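Local structure of BtGH115A (Bacteroides thetaiotaomicron, 5BY3) at residues G389-V394 and M429-V434. The protein is a family GH115 glycoside hydrolase, a 4-O-methyl-alpha-glucuronidase with specificity for decorated arabinogalactans. Residues are numbered along the deposited sequence; the frame is centred on the assembly and turned at random.
Sequences GVYYHV and MWILNV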
ATOM      1  N   GLY A 389       8.428 -10.264   7.917  1.00 41.84           N
ATOM      2  CA  GLY A 389       7.395  -9.639   7.113  1.00 45.54           C
ATOM      3  C   GLY A 389       7.123  -8.171   7.440  1.00 54.07           C
ATOM      4  O   GLY A 389       7.718  -7.597   8.369  1.00 58.06           O
ATOM      5  N   VAL A 390       6.226  -7.561   6.660  1.00 50.10           N
ATOM      6  CA  VAL A 390       5.746  -6.194   6.904  1.00 46.66           C
ATOM      7  C   VAL A 390       4.276  -6.030   6.509  1.00 45.69           C
ATOM      8  O   VAL A 390       3.834  -6.560   5.469  1.00 48.16           O
ATOM      9  CB  VAL A 390       6.665  -5.089   6.281  1.00 46.15           C
ATOM     10  CG1 VAL A 390       6.624  -5.067   4.753  1.00 40.51           C
ATOM     11  CG2 VAL A 390       6.359  -3.715   6.869  1.00 43.88           C
ATOM     12  N   TYR A 391       3.552  -5.336   7.392  1.00 39.48           N
ATOM     13  CA  TYR A 391       2.190  -4.930   7.228  1.00 37.12           C
ATOM     14  C   TYR A 391       2.261  -3.416   7.053  1.00 39.12           C
ATOM     15  O   TYR A 391       2.653  -2.702   7.986  1.00 39.16           O
ATOM     16  CB  TYR A 391       1.373  -5.304   8.465  1.00 39.21           C
ATOM     17  CG  TYR A 391      -0.028  -4.706   8.546  1.00 40.16           C
ATOM     18  CD1 TYR A 391      -0.892  -4.645   7.408  1.00 38.26           C
ATOM     19  CD2 TYR A 391      -0.518  -4.230   9.765  1.00 41.03           C
ATOM     20  CE1 TYR A 391      -2.189  -4.101   7.508  1.00 38.69           C
ATOM     21  CE2 TYR A 391      -1.813  -3.687   9.867  1.00 41.80           C
ATOM     22  CZ  TYR A 391      -2.636  -3.611   8.744  1.00 40.19           C
ATOM     23  OH  TYR A 391      -3.901  -3.058   8.878  1.00 43.57           O
ATOM     24  N   TYR A 392       1.893  -2.959   5.841  1.00 40.45           N
ATOM     25  CA  TYR A 392       2.003  -1.570   5.377  1.00 37.20           C
ATOM     26  C   TYR A 392       0.621  -0.989   5.070  1.00 35.63           C
ATOM     27  O   TYR A 392      -0.273  -1.734   4.657  1.00 33.66           O
ATOM     28  CB  TYR A 392       2.867  -1.517   4.119  1.00 36.03           C
ATOM     29  CG  TYR A 392       3.503  -0.156   3.788  1.00 38.81           C
ATOM     30  CD1 TYR A 392       4.718   0.222   4.342  1.00 38.82           C
ATOM     31  CD2 TYR A 392       2.902   0.726   2.888  1.00 39.85           C
ATOM     32  CE1 TYR A 392       5.305   1.443   4.026  1.00 41.14           C
ATOM     33  CE2 TYR A 392       3.483   1.938   2.563  1.00 39.86           C
ATOM     34  CZ  TYR A 392       4.688   2.287   3.138  1.00 42.78           C
ATOM     35  OH  TYR A 392       5.284   3.479   2.829  1.00 38.77           O
ATOM     36  N   HIS A 393       0.462   0.327   5.260  1.00 33.21           N
ATOM     37  CA  HIS A 393      -0.814   1.011   5.046  1.00 38.09           C
ATOM     38  C   HIS A 393      -0.780   1.981   3.882  1.00 37.21           C
ATOM     39  O   HIS A 393       0.075   2.861   3.857  1.00 37.70           O
ATOM     40  CB  HIS A 393      -1.237   1.806   6.294  1.00 38.79           C
ATOM     41  CG  HIS A 393      -1.782   0.970   7.403  1.00 42.75           C
ATOM     42  ND1 HIS A 393      -0.972   0.262   8.271  1.00 46.41           N
ATOM     43  CD2 HIS A 393      -3.052   0.747   7.807  1.00 40.43           C
ATOM     44  CE1 HIS A 393      -1.724  -0.366   9.157  1.00 45.20           C
ATOM     45  NE2 HIS A 393      -2.990  -0.087   8.900  1.00 44.79           N
ATOM     46  N   VAL A 394      -1.704   1.831   2.935  1.00 34.55           N
ATOM     47  CA  VAL A 394      -2.033   2.943   1.992  1.00 36.77           C
ATOM     48  C   VAL A 394      -3.440   3.503   2.267  1.00 37.59           C
ATOM     49  O   VAL A 394      -3.937   4.362   1.558  1.00 38.55           O
ATOM     50  CB  VAL A 394      -1.861   2.592   0.482  1.00 35.53           C
ATOM     51  CG1 VAL A 394      -0.392   2.313   0.140  1.00 31.05           C
ATOM     52  CG2 VAL A 394      -2.768   1.446   0.072  1.00 34.16           C
HETATM   53  N   MSE A 429       7.213 -11.810   3.730  1.00 39.05           N
HETATM   54  CA  MSE A 429       5.795 -11.569   3.738  1.00 42.90           C
HETATM   55  C   MSE A 429       5.515 -10.089   3.745  1.00 45.43           C
HETATM   56  O   MSE A 429       5.904  -9.365   4.677  1.00 39.94           O
HETATM   57  CB  MSE A 429       5.228 -12.242   4.989  1.00 41.89           C
HETATM   58  CG  MSE A 429       3.781 -12.695   4.892  1.00 48.52           C
HETATM   59 SE   MSE A 429       3.158 -13.617   6.533  1.00 61.06          SE
HETATM   60  CE  MSE A 429       4.287 -15.236   6.322  1.00 48.02           C
ATOM     61  N   TRP A 430       4.827  -9.640   2.691  1.00 44.98           N
ATOM     62  CA  TRP A 430       4.369  -8.252   2.562  1.00 43.22           C
ATOM     63  C   TRP A 430       2.850  -8.220   2.427  1.00 40.35           C
ATOM     64  O   TRP A 430       2.247  -8.964   1.629  1.00 42.77           O
ATOM     65  CB  TRP A 430       4.967  -7.631   1.323  1.00 41.98           C
ATOM     66  CG  TRP A 430       6.418  -7.273   1.351  1.00 44.57           C
ATOM     67  CD1 TRP A 430       7.365  -7.605   2.291  1.00 47.46           C
ATOM     68  CD2 TRP A 430       7.099  -6.528   0.346  1.00 45.62           C
ATOM     69  NE1 TRP A 430       8.584  -7.071   1.948  1.00 46.85           N
ATOM     70  CE2 TRP A 430       8.453  -6.404   0.761  1.00 45.35           C
ATOM     71  CE3 TRP A 430       6.688  -5.919  -0.854  1.00 43.61           C
ATOM     72  CZ2 TRP A 430       9.404  -5.712   0.008  1.00 47.57           C
ATOM     73  CZ3 TRP A 430       7.628  -5.227  -1.601  1.00 46.86           C
ATOM     74  CH2 TRP A 430       8.977  -5.132  -1.172  1.00 47.60           C
ATOM     75  N   ILE A 431       2.244  -7.359   3.217  1.00 33.45           N
ATOM     76  CA  ILE A 431       0.810  -7.269   3.302  1.00 30.38           C
ATOM     77  C   ILE A 431       0.429  -5.813   3.342  1.00 32.37           C
ATOM     78  O   ILE A 431       0.870  -5.026   4.249  1.00 26.91           O
ATOM     79  CB  ILE A 431       0.221  -7.966   4.555  1.00 29.70           C
ATOM     80  CG1 ILE A 431       0.502  -9.474   4.578  1.00 29.91           C
ATOM     81  CG2 ILE A 431      -1.279  -7.651   4.661  1.00 31.62           C
ATOM     82  CD1 ILE A 431      -0.202 -10.344   3.533  1.00 31.31           C
ATOM     83  N   LEU A 432      -0.420  -5.463   2.364  1.00 36.33           N
ATOM     84  CA  LEU A 432      -0.865  -4.090   2.171  1.00 35.07           C
ATOM     85  C   LEU A 432      -2.298  -3.853   2.658  1.00 36.97           C
ATOM     86  O   LEU A 432      -3.240  -4.525   2.206  1.00 38.36           O
ATOM     87  CB  LEU A 432      -0.731  -3.745   0.693  1.00 34.39           C
ATOM     88  CG  LEU A 432      -0.992  -2.325   0.163  1.00 32.79           C
ATOM     89  CD1 LEU A 432      -0.123  -1.276   0.833  1.00 30.36           C
ATOM     90  CD2 LEU A 432      -0.732  -2.374  -1.322  1.00 32.51           C
ATOM     91  N   ASN A 433      -2.475  -2.891   3.559  1.00 35.33           N
ATOM     92  CA  ASN A 433      -3.817  -2.418   3.869  1.00 33.39           C
ATOM     93  C   ASN A 433      -4.313  -1.522   2.756  1.00 37.05           C
ATOM     94  O   ASN A 433      -3.703  -0.457   2.489  1.00 35.16           O
ATOM     95  CB  ASN A 433      -3.828  -1.635   5.166  1.00 34.19           C
ATOM     96  CG  ASN A 433      -5.235  -1.329   5.636  1.00 33.26           C
ATOM     97  OD1 ASN A 433      -6.144  -1.161   4.831  1.00 36.76           O
ATOM     98  ND2 ASN A 433      -5.422  -1.284   6.930  1.00 31.23           N
ATOM     99  N   VAL A 434      -5.400  -1.945   2.096  1.00 38.71           N
ATOM    100  CA  VAL A 434      -5.807  -1.302   0.826  1.00 37.42           C
ATOM    101  C   VAL A 434      -7.175  -0.642   0.856  1.00 41.09           C
ATOM    102  O   VAL A 434      -7.685  -0.211  -0.211  1.00 38.94           O
ATOM    103  CB  VAL A 434      -5.801  -2.269  -0.377  1.00 35.60           C
ATOM    104  CG1 VAL A 434      -4.411  -2.801  -0.631  1.00 31.87           C
ATOM    105  CG2 VAL A 434      -6.857  -3.372  -0.224  1.00 32.50           C
TER
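Y392 sits between two nearly straight backbone hydrogen bonds to strand 429-433: its N donates to I431 O at 2.8 Å and its O accepts from N433 N at 2.7 Å. One residue of a parallel strand thus pairs with the two that flank its opposite number, L432. The same ladder continues backward through I431 N to V390 O, and just past the end of strand 388-393 V394 N donates to N433 O at 3.1 Å.

A side-chain bond adds to the backbone pairing: N433 ND2 donates to Y391 OH at 3.0 Å, bent to 137° and tilted from the amide plane. With CG of Y391 anti to its backbone N (chi1 169°), the ring lies alongside the N433 amide, their planes only 16° apart. OD1 of the same amide accepts from G435 N, so both ends of the group are held. A phenylalanine in place of Y391 would probably keep the ring packing but leave N433 ND2 without this hydroxyl partner, the amide then gripped through OD1 alone among these bonds. The imidazole of H393 crosses N433, whose CB makes an off-centre CH-pi contact with that ring.

On the face carrying V390, Y392, W430 and L432 the contacts are apolar. V390 CG1 lies over the W430 five-membered ring, 4.0 Å from its centroid, while W430 NE1 donates a hydrogen bond to I426 O. Farther along, L432 CD1 meets V394 CG1 at 3.7 Å and approaches the Y392 ring at its edge. Helix 411-423 covers V390, Y392 and W430 on this side, M418 touching all three.

Strand 388-393, helix 411-423 and strand 429-433 form a beta-alpha-beta unit of an eight-stranded parallel sheet, consistent with the TIM-barrel clan to which the GH115 family belongs; the N433 side chain lies about 8 Å from a bound nickel ion.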